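Long-range contact in anastral spindle 2, SAS 4 (Drosophila melanogaster, PDB 4BY2), which joins an Ana2 proline-rich motif to the TCP domain of Sas-4, a centriole-assembly protein that probably binds tubulin and acts as an adaptor: residues G83-I88 with R96-N101. Residues are numbered along the deposited sequence; the frame is centred on the assembly and turned at random.
Sequences GNLKKI and RMLYFN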
loop_
_atom_site.group_PDB
_atom_site.type_symbol
_atom_site.label_atom_id
_atom_site.label_comp_id
_atom_site.label_asym_id
_atom_site.label_seq_id
_atom_site.Cartn_x
_atom_site.Cartn_y
_atom_site.Cartn_z
ATOM N N GLY A 83 9.510 -14.341 -20.521
ATOM C CA GLY A 83 8.292 -15.026 -20.104
ATOM C C GLY A 83 7.127 -14.105 -19.796
ATOM O O GLY A 83 6.024 -14.584 -19.516
ATOM N N ASN A 84 7.363 -12.777 -19.845
ATOM C CA ASN A 84 6.352 -11.752 -19.568
ATOM C C ASN A 84 5.316 -11.627 -20.678
ATOM O O ASN A 84 5.638 -11.797 -21.858
ATOM C CB ASN A 84 7.002 -10.383 -19.313
ATOM C CG ASN A 84 7.893 -10.298 -18.096
ATOM O OD1 ASN A 84 8.022 -11.238 -17.304
ATOM N ND2 ASN A 84 8.543 -9.156 -17.929
ATOM N N LEU A 85 4.072 -11.300 -20.285
ATOM C CA LEU A 85 2.947 -11.083 -21.185
ATOM C C LEU A 85 2.292 -9.733 -20.859
ATOM O O LEU A 85 1.630 -9.597 -19.829
ATOM C CB LEU A 85 1.943 -12.259 -21.121
ATOM C CG LEU A 85 0.616 -12.125 -21.901
ATOM C CD1 LEU A 85 0.842 -11.910 -23.401
ATOM C CD2 LEU A 85 -0.276 -13.330 -21.667
ATOM N N LYS A 86 2.518 -8.729 -21.721
ATOM C CA LYS A 86 1.960 -7.390 -21.554
ATOM C C LYS A 86 0.669 -7.279 -22.370
ATOM O O LYS A 86 0.704 -7.388 -23.595
ATOM C CB LYS A 86 2.979 -6.318 -21.978
ATOM C CG LYS A 86 2.636 -4.908 -21.512
ATOM C CD LYS A 86 3.432 -3.869 -22.287
ATOM C CE LYS A 86 3.458 -2.524 -21.605
ATOM N NZ LYS A 86 4.480 -2.470 -20.524
ATOM N N LYS A 87 -0.470 -7.084 -21.687
ATOM C CA LYS A 87 -1.772 -6.939 -22.339
ATOM C C LYS A 87 -2.209 -5.477 -22.292
ATOM O O LYS A 87 -2.265 -4.889 -21.213
ATOM C CB LYS A 87 -2.825 -7.856 -21.694
ATOM C CG LYS A 87 -2.633 -9.334 -22.009
ATOM C CD LYS A 87 -3.753 -10.197 -21.433
ATOM C CE LYS A 87 -4.878 -10.436 -22.415
ATOM N NZ LYS A 87 -5.916 -11.343 -21.857
ATOM N N ILE A 88 -2.474 -4.882 -23.464
ATOM C CA ILE A 88 -2.915 -3.491 -23.599
ATOM C C ILE A 88 -4.342 -3.479 -24.143
ATOM O O ILE A 88 -4.630 -4.187 -25.113
ATOM C CB ILE A 88 -1.956 -2.650 -24.495
ATOM C CG1 ILE A 88 -0.474 -2.827 -24.084
ATOM C CG2 ILE A 88 -2.363 -1.161 -24.505
ATOM C CD1 ILE A 88 0.554 -2.406 -25.132
ATOM N N ARG A 96 -1.783 -4.454 -18.403
ATOM C CA ARG A 96 -1.464 -5.471 -17.397
ATOM C C ARG A 96 -0.270 -6.338 -17.827
ATOM O O ARG A 96 -0.285 -6.950 -18.897
ATOM C CB ARG A 96 -2.681 -6.308 -16.934
ATOM C CG ARG A 96 -3.355 -7.210 -17.962
ATOM C CD ARG A 96 -4.496 -7.997 -17.332
ATOM N NE ARG A 96 -4.032 -8.911 -16.284
ATOM C CZ ARG A 96 -4.815 -9.455 -15.356
ATOM N NH1 ARG A 96 -6.113 -9.180 -15.325
ATOM N NH2 ARG A 96 -4.303 -10.273 -14.446
ATOM N N MET A 97 0.791 -6.324 -17.001
ATOM C CA MET A 97 2.019 -7.080 -17.227
ATOM C C MET A 97 1.983 -8.348 -16.382
ATOM O O MET A 97 2.001 -8.271 -15.154
ATOM C CB MET A 97 3.258 -6.220 -16.904
ATOM C CG MET A 97 4.592 -6.922 -17.164
ATOM S SD MET A 97 5.128 -6.944 -18.896
ATOM C CE MET A 97 5.863 -5.331 -19.027
ATOM N N LEU A 98 1.901 -9.509 -17.047
ATOM C CA LEU A 98 1.888 -10.824 -16.407
ATOM C C LEU A 98 3.326 -11.357 -16.417
ATOM O O LEU A 98 3.777 -11.911 -17.425
ATOM C CB LEU A 98 0.925 -11.790 -17.131
ATOM C CG LEU A 98 -0.570 -11.505 -16.985
ATOM C CD1 LEU A 98 -1.131 -10.831 -18.235
ATOM C CD2 LEU A 98 -1.339 -12.784 -16.710
ATOM N N TYR A 99 4.060 -11.131 -15.313
ATOM C CA TYR A 99 5.460 -11.538 -15.160
ATOM C C TYR A 99 5.637 -13.058 -15.088
ATOM O O TYR A 99 4.684 -13.781 -14.789
ATOM C CB TYR A 99 6.099 -10.871 -13.927
ATOM C CG TYR A 99 6.204 -9.364 -13.998
ATOM C CD1 TYR A 99 7.312 -8.750 -14.571
ATOM C CD2 TYR A 99 5.228 -8.551 -13.429
ATOM C CE1 TYR A 99 7.427 -7.359 -14.617
ATOM C CE2 TYR A 99 5.333 -7.161 -13.465
ATOM C CZ TYR A 99 6.433 -6.569 -14.061
ATOM O OH TYR A 99 6.534 -5.199 -14.107
ATOM N N PHE A 100 6.874 -13.530 -15.356
ATOM C CA PHE A 100 7.280 -14.941 -15.320
ATOM C C PHE A 100 7.083 -15.587 -13.940
ATOM O O PHE A 100 6.726 -16.766 -13.864
ATOM C CB PHE A 100 8.735 -15.109 -15.803
ATOM C CG PHE A 100 9.761 -14.216 -15.137
ATOM C CD1 PHE A 100 10.433 -14.632 -13.994
ATOM C CD2 PHE A 100 10.091 -12.980 -15.684
ATOM C CE1 PHE A 100 11.385 -13.809 -13.383
ATOM C CE2 PHE A 100 11.043 -12.158 -15.075
ATOM C CZ PHE A 100 11.689 -12.580 -13.930
ATOM N N ASN A 101 7.286 -14.803 -12.855
ATOM C CA ASN A 101 7.143 -15.240 -11.461
ATOM C C ASN A 101 5.692 -15.149 -10.921
ATOM O O ASN A 101 5.491 -15.171 -9.703
ATOM C CB ASN A 101 8.135 -14.479 -10.558
ATOM C CG ASN A 101 7.912 -12.983 -10.446
ATOM O OD1 ASN A 101 7.243 -12.349 -11.265
ATOM N ND2 ASN A 101 8.500 -12.378 -9.430
#
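Asn84 reaches across to Tyr99 and Phe100 just beyond the paired part of a hairpin in the Sas-4 TCP domain. Its CB lies 3.9 Å from Met97 SD, and CG rests against Tyr99 CD1. With CG anti to the carbonyl carbon (chi1 -64°), the amide reaches the Tyr99-Phe100 segment that follows strand 94-98, where OD1 accepts a rather bent bond from Phe100 N (3.2 Å, 139° at the hydrogen). OD1 also meets the edge of the Phe100 ring at CD2, amide and ring nearly coplanar. ND2 passes Tyr99 CD1 at 3.6 Å, its amide almost perpendicular to that ring, and is hydrogen-bonded to Met12 O. Replacing Asn84 by an alanine is likely to deprive Phe100 N of this acceptor and Met12 O of this donor. Beyond Asn84 the strands run antiparallel: Leu85 and Leu98 exchange backbone bonds, as do Lys87 and Arg96, whose Lys87 N to Arg96 O bond is nearly straight (2.8 Å, 178°). Between these pairs, Met97 SD packs on Lys86 CB at 3.8 Å. Met12 and Pro14, from the fused Ana2 motif, touch Met97 and Phe100, while strands 76-79 and 104-108 flank the hairpin in the extended antiparallel meander.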